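Local coordinates for protein polyisoprenyl-teichoic acid--peptidoglycan teichoic acid transferase TagV (Bacillus subtilis, PDB 6UF3) that is a LytR-CpsA-Psr (LCP) family protein of the bacterial cell envelope, an alpha/beta domain with a mixed central sheet flanked by helices, at residues S44-T49 against Y237-D242; N104-I109 against N169-R174. All blocks are in the same frame, centred on the assembly; numbering follows the deposited sequence.

In the fold
From the N terminus the chain lays down strands 6-13, 25-34 and 39-44 of the central mixed sheet, and segment 44-49 forms the first half of contact 1. Segment 104-109, the C-terminal end of helix 96-105 and the turn after it, is followed by the short strands 109-113, 117-119, 129-131 and 134-138 and helix 140-148 before helix 158-177 closes contact 2, which joins that helix to the end of helix 96-105 and the start of strand 109-113. Contact 1 closes last, tying the loop after strand 39-44 to the hairpin 226-231/236-241, so contact 2 is nested within its loop. The two lie on opposite sides of the chain's centre, their centres about 28 Å apart, and do not touch.

Contact 1. Residues S44-T49 against Y237-D242; sequences SIPRDT and YYFEPD
A type I beta turn, Pro46 to Thr49, lies between central-sheet strand 39-44 and strand 50-51, and its end meets the hairpin strand 236-241 through a single beta bridge, Thr49 with Phe239. Phe239 N donates an almost straight hydrogen bond (174°) to Asp48 O over 2.9 Å, entering from above the carbonyl plane. Beside it Thr49 CA makes a CA-H...O contact with Phe239 O at 3.3 Å. The turn itself is held at Pro46 O, which accepts from both Thr49 N and Thr49 OG1 on one face of its plane, the hydroxyl bond being 2.7 Å. With OG1 turned to Pro46 O, the methyl Thr49 CG2 stands anti to the backbone N and lies 3.9 Å from Pro241 CD.

Phe239 CG stands anti to the backbone N (chi1 -174°), which brings CD2 to 3.7 Å from Pro46 CG, while Thr49 OG1 lies at the ring edge. Two residues earlier on the strand, Tyr237 meets Asp48, whose carboxylate is set across the edge of the tyrosine ring, the two planes 87° apart and Asp48 OD2 3.5 Å from Tyr237 CE2. Tyr237 OH is hydrogen-bonded to Asp228. Helix 72-84 contributes Phe83, which touches both Thr49 and Pro241.

Chemically, the junction pairs one straight backbone bond between the segments with apolar contacts of the two prolines; Phe239 is backbone-bonded to Arg50 as well. Asp48 OD1 is paired with Lys63 in a salt bridge, while OD2 faces the Tyr237 edge, where the slightly positive ring hydrogens would probably favour it.

Contact 2. Residues N104-I109 against N169-R174; sequences NEVGGI and NALIDR
Arg174 of helix 158-177 reaches across to the C-terminal end of helix 96-105, where the chain closes in a Schellman motif at Gly107 before entering strand 109-113. Its CB points to the turn, and CG stands anti to the backbone N (chi1 170°). The chain then bends at chi2 and again at chi3, folding CD and NE round so that the guanidinium meets the turn edge-on. CZ is 3.5 Å from Gly108 O, and NH1 gives that oxygen a weak hydrogen bond of 2.5 Å, bent to 125°. NH2 lies at the Val106 end of the group, but its modelled approach to the Val106 carbonyl is too short to be trusted, which makes the exact placing of the guanidinium doubtful. Ile109 CD1 lies over one face of the guanidinium, 4.3 Å from NH1, so the charged group has an aliphatic neighbour as well as Gly108 O at its edge.

Gly107 and Gly108 both have positive phi; Gly107 N is bonded back to Asn104 O, and Gly107 O accepts from His137 NE2. Beside the guanidinium the contact is apolar, with Ile109 buried. Ile109 CD1 lies 3.7 Å from Leu171 CD2, their side chains crossing at about a right angle, and Val106 CG2 approaches the same leucine methyl at 4.3 Å. Through Ile109, strand 109-113 is thereby packed onto the helix that carries Arg174. Tightest among the carbon pairs is Ile109 CG1 against Ala170 CB, at 3.3 Å, closer than ordinary van der Waals contact.

Contact 1. Residues S44-T49 against Y237-D242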
ATOM      1  N   SER A  44       3.739  -1.944  -5.556  1.00 18.86           N
ATOM      2  CA  SER A  44       2.506  -1.162  -5.662  1.00 19.68           C
ATOM      3  C   SER A  44       1.779  -1.524  -6.945  1.00 19.40           C
ATOM      4  O   SER A  44       2.389  -1.943  -7.925  1.00 21.60           O
ATOM      5  CB  SER A  44       2.771   0.347  -5.605  1.00 25.42           C
ATOM      6  OG  SER A  44       3.611   0.785  -6.657  1.00 35.49           O
ATOM      7  N   ILE A  45       0.462  -1.382  -6.921  1.00 17.44           N
ATOM      8  CA  ILE A  45      -0.364  -1.642  -8.095  1.00 20.96           C
ATOM      9  C   ILE A  45      -1.014  -0.331  -8.521  1.00 20.01           C
ATOM     10  O   ILE A  45      -1.812   0.233  -7.763  1.00 19.62           O
ATOM     11  CB  ILE A  45      -1.440  -2.703  -7.824  1.00 20.47           C
ATOM     12  CG1 ILE A  45      -0.813  -3.985  -7.251  1.00 21.17           C
ATOM     13  CG2 ILE A  45      -2.210  -2.971  -9.111  1.00 18.26           C
ATOM     14  CD1 ILE A  45      -1.850  -4.958  -6.640  1.00 25.11           C
ATOM     15  N   PRO A  46      -0.727   0.177  -9.725  1.00 20.00           N
ATOM     16  CA  PRO A  46      -1.323   1.448 -10.166  1.00 17.53           C
ATOM     17  C   PRO A  46      -2.843   1.385 -10.129  1.00 19.79           C
ATOM     18  O   PRO A  46      -3.436   0.348 -10.427  1.00 19.64           O
ATOM     19  CB  PRO A  46      -0.803   1.600 -11.603  1.00 24.79           C
ATOM     20  CG  PRO A  46       0.491   0.832 -11.611  1.00 24.49           C
ATOM     21  CD  PRO A  46       0.292  -0.323 -10.672  1.00 21.60           C
ATOM     22  N   ARG A  47      -3.460   2.510  -9.748  1.00 23.12           N
ATOM     23  CA  ARG A  47      -4.908   2.541  -9.528  1.00 22.71           C
ATOM     24  C   ARG A  47      -5.684   2.253 -10.806  1.00 22.08           C
ATOM     25  O   ARG A  47      -6.823   1.768 -10.745  1.00 19.90           O
ATOM     26  CB  ARG A  47      -5.328   3.900  -8.963  1.00 26.47           C
ATOM     27  N   ASP A  48      -5.095   2.545 -11.963  1.00 21.07           N
ATOM     28  CA  ASP A  48      -5.757   2.359 -13.251  1.00 20.92           C
ATOM     29  C   ASP A  48      -5.430   1.022 -13.903  1.00 20.99           C
ATOM     30  O   ASP A  48      -5.765   0.830 -15.074  1.00 23.10           O
ATOM     31  CB  ASP A  48      -5.390   3.494 -14.206  1.00 25.45           C
ATOM     32  CG  ASP A  48      -5.763   4.860 -13.662  1.00 33.74           C
ATOM     33  OD1 ASP A  48      -6.970   5.122 -13.513  1.00 32.77           O
ATOM     34  OD2 ASP A  48      -4.852   5.670 -13.378  1.00 32.85           O
ATOM     35  N   THR A  49      -4.804   0.090 -13.181  1.00 22.15           N
ATOM     36  CA  THR A  49      -4.443  -1.186 -13.789  1.00 22.92           C
ATOM     37  C   THR A  49      -5.687  -1.927 -14.273  1.00 21.86           C
ATOM     38  O   THR A  49      -6.632  -2.156 -13.511  1.00 20.30           O
ATOM     39  CB  THR A  49      -3.656  -2.058 -12.806  1.00 22.90           C
ATOM     40  OG1 THR A  49      -2.532  -1.326 -12.319  1.00 20.53           O
ATOM     41  CG2 THR A  49      -3.135  -3.311 -13.512  1.00 22.35           C
ATOM     42  N   TYR A 237      -8.441   6.363 -19.705  1.00 28.03           N
ATOM     43  CA  TYR A 237      -7.079   5.916 -19.446  1.00 30.95           C
ATOM     44  C   TYR A 237      -7.069   4.632 -18.627  1.00 31.30           C
ATOM     45  O   TYR A 237      -7.708   4.547 -17.572  1.00 31.21           O
ATOM     46  CB  TYR A 237      -6.266   6.988 -18.714  1.00 31.09           C
ATOM     47  CG  TYR A 237      -4.913   6.465 -18.279  1.00 29.34           C
ATOM     48  CD1 TYR A 237      -3.854   6.416 -19.174  1.00 34.22           C
ATOM     49  CD2 TYR A 237      -4.701   5.998 -16.982  1.00 29.65           C
ATOM     50  CE1 TYR A 237      -2.626   5.928 -18.803  1.00 36.06           C
ATOM     51  CE2 TYR A 237      -3.464   5.494 -16.599  1.00 25.59           C
ATOM     52  CZ  TYR A 237      -2.430   5.464 -17.521  1.00 32.20           C
ATOM     53  OH  TYR A 237      -1.191   4.973 -17.163  1.00 36.89           O
ATOM     54  N   TYR A 238      -6.297   3.653 -19.093  1.00 24.16           N
ATOM     55  CA  TYR A 238      -5.992   2.442 -18.352  1.00 24.45           C
ATOM     56  C   TYR A 238      -4.488   2.216 -18.345  1.00 22.09           C
ATOM     57  O   TYR A 238      -3.774   2.643 -19.251  1.00 24.04           O
ATOM     58  CB  TYR A 238      -6.646   1.216 -18.971  1.00 24.67           C
ATOM     59  CG  TYR A 238      -8.143   1.208 -18.882  1.00 22.01           C
ATOM     60  CD1 TYR A 238      -8.919   1.810 -19.863  1.00 23.51           C
ATOM     61  CD2 TYR A 238      -8.783   0.585 -17.817  1.00 23.09           C
ATOM     62  CE1 TYR A 238     -10.298   1.794 -19.784  1.00 28.79           C
ATOM     63  CE2 TYR A 238     -10.157   0.569 -17.728  1.00 26.30           C
ATOM     64  CZ  TYR A 238     -10.906   1.173 -18.710  1.00 28.98           C
ATOM     65  OH  TYR A 238     -12.278   1.152 -18.620  1.00 32.69           O
ATOM     66  N   PHE A 239      -4.017   1.516 -17.322  1.00 24.16           N
ATOM     67  CA  PHE A 239      -2.658   0.988 -17.312  1.00 23.07           C
ATOM     68  C   PHE A 239      -2.731  -0.496 -17.631  1.00 22.19           C
ATOM     69  O   PHE A 239      -3.239  -1.286 -16.827  1.00 23.80           O
ATOM     70  CB  PHE A 239      -1.980   1.223 -15.966  1.00 22.29           C
ATOM     71  CG  PHE A 239      -0.530   0.823 -15.949  1.00 23.84           C
ATOM     72  CD1 PHE A 239       0.385   1.468 -16.758  1.00 29.20           C
ATOM     73  CD2 PHE A 239      -0.085  -0.188 -15.113  1.00 27.45           C
ATOM     74  CE1 PHE A 239       1.729   1.113 -16.747  1.00 33.62           C
ATOM     75  CE2 PHE A 239       1.271  -0.549 -15.093  1.00 27.47           C
ATOM     76  CZ  PHE A 239       2.169   0.107 -15.904  1.00 29.34           C
ATOM     77  N   GLU A 240      -2.238  -0.884 -18.809  1.00 21.51           N
ATOM     78  CA  GLU A 240      -2.319  -2.274 -19.222  1.00 21.52           C
ATOM     79  C   GLU A 240      -1.069  -3.009 -18.763  1.00 22.69           C
ATOM     80  O   GLU A 240       0.036  -2.653 -19.196  1.00 27.35           O
ATOM     81  CB  GLU A 240      -2.475  -2.383 -20.731  1.00 25.64           C
ATOM     82  CG  GLU A 240      -2.511  -3.811 -21.247  1.00 29.41           C
ATOM     83  CD  GLU A 240      -3.777  -4.566 -20.896  1.00 33.82           C
ATOM     84  OE1 GLU A 240      -4.752  -3.949 -20.400  1.00 29.97           O
ATOM     85  OE2 GLU A 240      -3.786  -5.795 -21.121  1.00 31.61           O
ATOM     86  N   PRO A 241      -1.191  -4.022 -17.906  1.00 20.92           N
ATOM     87  CA  PRO A 241      -0.003  -4.717 -17.394  1.00 23.35           C
ATOM     88  C   PRO A 241       0.658  -5.571 -18.461  1.00 27.47           C
ATOM     89  O   PRO A 241      -0.005  -6.261 -19.238  1.00 27.38           O
ATOM     90  CB  PRO A 241      -0.559  -5.587 -16.259  1.00 21.53           C
ATOM     91  CG  PRO A 241      -2.059  -5.751 -16.613  1.00 25.32           C
ATOM     92  CD  PRO A 241      -2.429  -4.445 -17.227  1.00 21.03           C
ATOM     93  N   ASP A 242       1.988  -5.527 -18.470  1.00 23.53           N
ATOM     94  CA  ASP A 242       2.783  -6.397 -19.320  1.00 26.15           C
ATOM     95  C   ASP A 242       2.687  -7.844 -18.836  1.00 26.56           C
ATOM     96  O   ASP A 242       2.967  -8.147 -17.670  1.00 24.70           O
ATOM     97  CB  ASP A 242       4.229  -5.901 -19.317  1.00 26.45           C
ATOM     98  CG  ASP A 242       5.126  -6.676 -20.251  1.00 33.38           C
ATOM     99  OD1 ASP A 242       5.420  -7.855 -19.961  1.00 37.69           O
ATOM    100  OD2 ASP A 242       5.561  -6.094 -21.271  1.00 43.02           O
TER

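Contact 2. Residues N104-I109 against N169-R174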
ATOM      1  N   ASN A 104       0.488  10.951  12.873  1.00 26.66           N
ATOM      2  CA  ASN A 104       0.649  11.807  14.042  1.00 30.59           C
ATOM      3  C   ASN A 104       0.995  10.997  15.283  1.00 33.32           C
ATOM      4  O   ASN A 104       1.758  11.475  16.132  1.00 34.70           O
ATOM      5  CB  ASN A 104      -0.618  12.629  14.262  1.00 28.61           C
ATOM      6  CG  ASN A 104      -0.699  13.821  13.330  1.00 31.42           C
ATOM      7  OD1 ASN A 104       0.324  14.364  12.910  1.00 30.08           O
ATOM      8  ND2 ASN A 104      -1.918  14.231  12.999  1.00 30.97           N
ATOM      9  N   GLU A 105       0.493   9.762  15.383  1.00 30.84           N
ATOM     10  CA  GLU A 105       0.758   8.952  16.569  1.00 39.66           C
ATOM     11  C   GLU A 105       2.212   8.499  16.635  1.00 42.93           C
ATOM     12  O   GLU A 105       2.757   8.332  17.732  1.00 38.50           O
ATOM     13  CB  GLU A 105      -0.173   7.735  16.611  1.00 38.86           C
ATOM     14  CG  GLU A 105      -1.630   8.053  16.947  1.00 38.49           C
ATOM     15  CD  GLU A 105      -1.845   8.453  18.403  1.00 49.89           C
ATOM     16  OE1 GLU A 105      -0.866   8.489  19.182  1.00 49.46           O
ATOM     17  OE2 GLU A 105      -3.006   8.730  18.769  1.00 53.53           O
ATOM     18  N   VAL A 106       2.859   8.286  15.485  1.00 45.10           N
ATOM     19  CA  VAL A 106       4.286   7.976  15.490  1.00 41.05           C
ATOM     20  C   VAL A 106       5.145   9.232  15.498  1.00 37.89           C
ATOM     21  O   VAL A 106       6.376   9.132  15.444  1.00 41.29           O
ATOM     22  CB  VAL A 106       4.674   7.067  14.301  1.00 40.09           C
ATOM     23  CG1 VAL A 106       3.832   5.800  14.299  1.00 41.50           C
ATOM     24  CG2 VAL A 106       4.545   7.809  12.984  1.00 32.28           C
ATOM     25  N   GLY A 107       4.537  10.413  15.581  1.00 40.21           N
ATOM     26  CA  GLY A 107       5.305  11.640  15.685  1.00 42.14           C
ATOM     27  C   GLY A 107       5.845  12.178  14.380  1.00 39.50           C
ATOM     28  O   GLY A 107       6.892  12.837  14.375  1.00 40.90           O
ATOM     29  N   GLY A 108       5.154  11.929  13.268  1.00 28.45           N
ATOM     30  CA  GLY A 108       5.608  12.374  11.967  1.00 25.75           C
ATOM     31  C   GLY A 108       6.507  11.353  11.294  1.00 26.28           C
ATOM     32  O   GLY A 108       6.920  10.348  11.878  1.00 29.95           O
ATOM     33  N   ILE A 109       6.839  11.632  10.030  1.00 25.58           N
ATOM     34  CA  ILE A 109       7.571  10.684   9.204  1.00 22.98           C
ATOM     35  C   ILE A 109       8.630  11.415   8.384  1.00 22.77           C
ATOM     36  O   ILE A 109       8.439  12.555   7.960  1.00 29.71           O
ATOM     37  CB  ILE A 109       6.580   9.895   8.309  1.00 30.21           C
ATOM     38  CG1 ILE A 109       7.080   8.483   8.074  1.00 37.18           C
ATOM     39  CG2 ILE A 109       6.245  10.643   7.009  1.00 35.18           C
ATOM     40  CD1 ILE A 109       7.254   7.685   9.338  1.00 39.04           C
ATOM     41  N   ASN A 169       7.796   2.840   3.353  1.00 22.23           N
ATOM     42  CA  ASN A 169       9.179   2.532   3.707  1.00 20.94           C
ATOM     43  C   ASN A 169       9.593   3.280   4.963  1.00 21.24           C
ATOM     44  O   ASN A 169      10.292   2.727   5.823  1.00 24.43           O
ATOM     45  CB  ASN A 169      10.127   2.896   2.559  1.00 21.24           C
ATOM     46  CG  ASN A 169      10.082   1.888   1.410  1.00 26.21           C
ATOM     47  OD1 ASN A 169       9.632   0.759   1.576  1.00 26.54           O
ATOM     48  ND2 ASN A 169      10.555   2.304   0.247  1.00 28.08           N
ATOM     49  N   ALA A 170       9.178   4.545   5.085  1.00 22.69           N
ATOM     50  CA  ALA A 170       9.550   5.318   6.269  1.00 24.54           C
ATOM     51  C   ALA A 170       8.915   4.743   7.528  1.00 22.08           C
ATOM     52  O   ALA A 170       9.548   4.700   8.594  1.00 23.53           O
ATOM     53  CB  ALA A 170       9.152   6.782   6.076  1.00 26.98           C
ATOM     54  N   LEU A 171       7.663   4.294   7.424  1.00 22.52           N
ATOM     55  CA  LEU A 171       7.023   3.634   8.563  1.00 22.32           C
ATOM     56  C   LEU A 171       7.746   2.341   8.933  1.00 23.23           C
ATOM     57  O   LEU A 171       7.943   2.045  10.118  1.00 23.92           O
ATOM     58  CB  LEU A 171       5.548   3.356   8.240  1.00 22.15           C
ATOM     59  CG  LEU A 171       4.665   4.610   8.221  1.00 25.52           C
ATOM     60  CD1 LEU A 171       3.307   4.354   7.565  1.00 26.20           C
ATOM     61  CD2 LEU A 171       4.488   5.185   9.631  1.00 26.91           C
ATOM     62  N   ILE A 172       8.123   1.542   7.927  1.00 21.99           N
ATOM     63  CA  ILE A 172       8.872   0.315   8.192  1.00 23.30           C
ATOM     64  C   ILE A 172      10.184   0.631   8.894  1.00 23.99           C
ATOM     65  O   ILE A 172      10.585  -0.062   9.835  1.00 26.14           O
ATOM     66  CB  ILE A 172       9.107  -0.459   6.879  1.00 20.07           C
ATOM     67  CG1 ILE A 172       7.785  -1.017   6.350  1.00 24.56           C
ATOM     68  CG2 ILE A 172      10.130  -1.575   7.087  1.00 23.53           C
ATOM     69  CD1 ILE A 172       7.844  -1.542   4.931  1.00 25.07           C
ATOM     70  N   ASP A 173      10.884   1.670   8.437  1.00 23.04           N
ATOM     71  CA  ASP A 173      12.158   2.029   9.051  1.00 25.98           C
ATOM     72  C   ASP A 173      11.959   2.484  10.485  1.00 31.28           C
ATOM     73  O   ASP A 173      12.751   2.134  11.372  1.00 31.55           O
ATOM     74  CB  ASP A 173      12.853   3.118   8.229  1.00 23.74           C
ATOM     75  CG  ASP A 173      13.429   2.575   6.939  1.00 32.06           C
ATOM     76  OD1 ASP A 173      13.705   1.365   6.922  1.00 32.75           O
ATOM     77  OD2 ASP A 173      13.591   3.336   5.961  1.00 30.18           O
ATOM     78  N   ARG A 174      10.899   3.255  10.733  1.00 33.10           N
ATOM     79  CA  ARG A 174      10.626   3.699  12.094  1.00 34.64           C
ATOM     80  C   ARG A 174      10.367   2.512  13.009  1.00 30.40           C
ATOM     81  O   ARG A 174      10.958   2.409  14.089  1.00 37.46           O
ATOM     82  CB  ARG A 174       9.441   4.657  12.113  1.00 32.07           C
ATOM     83  CG  ARG A 174       8.981   4.939  13.515  1.00 48.14           C
ATOM     84  CD  ARG A 174       9.934   5.917  14.168  1.00 53.21           C
ATOM     85  NE  ARG A 174       9.862   7.198  13.482  1.00 61.47           N
ATOM     86  CZ  ARG A 174       8.871   8.064  13.655  1.00 67.73           C
ATOM     87  NH1 ARG A 174       8.860   9.209  12.988  1.00 67.90           N
ATOM     88  NH2 ARG A 174       7.894   7.784  14.505  1.00 71.41           N
TER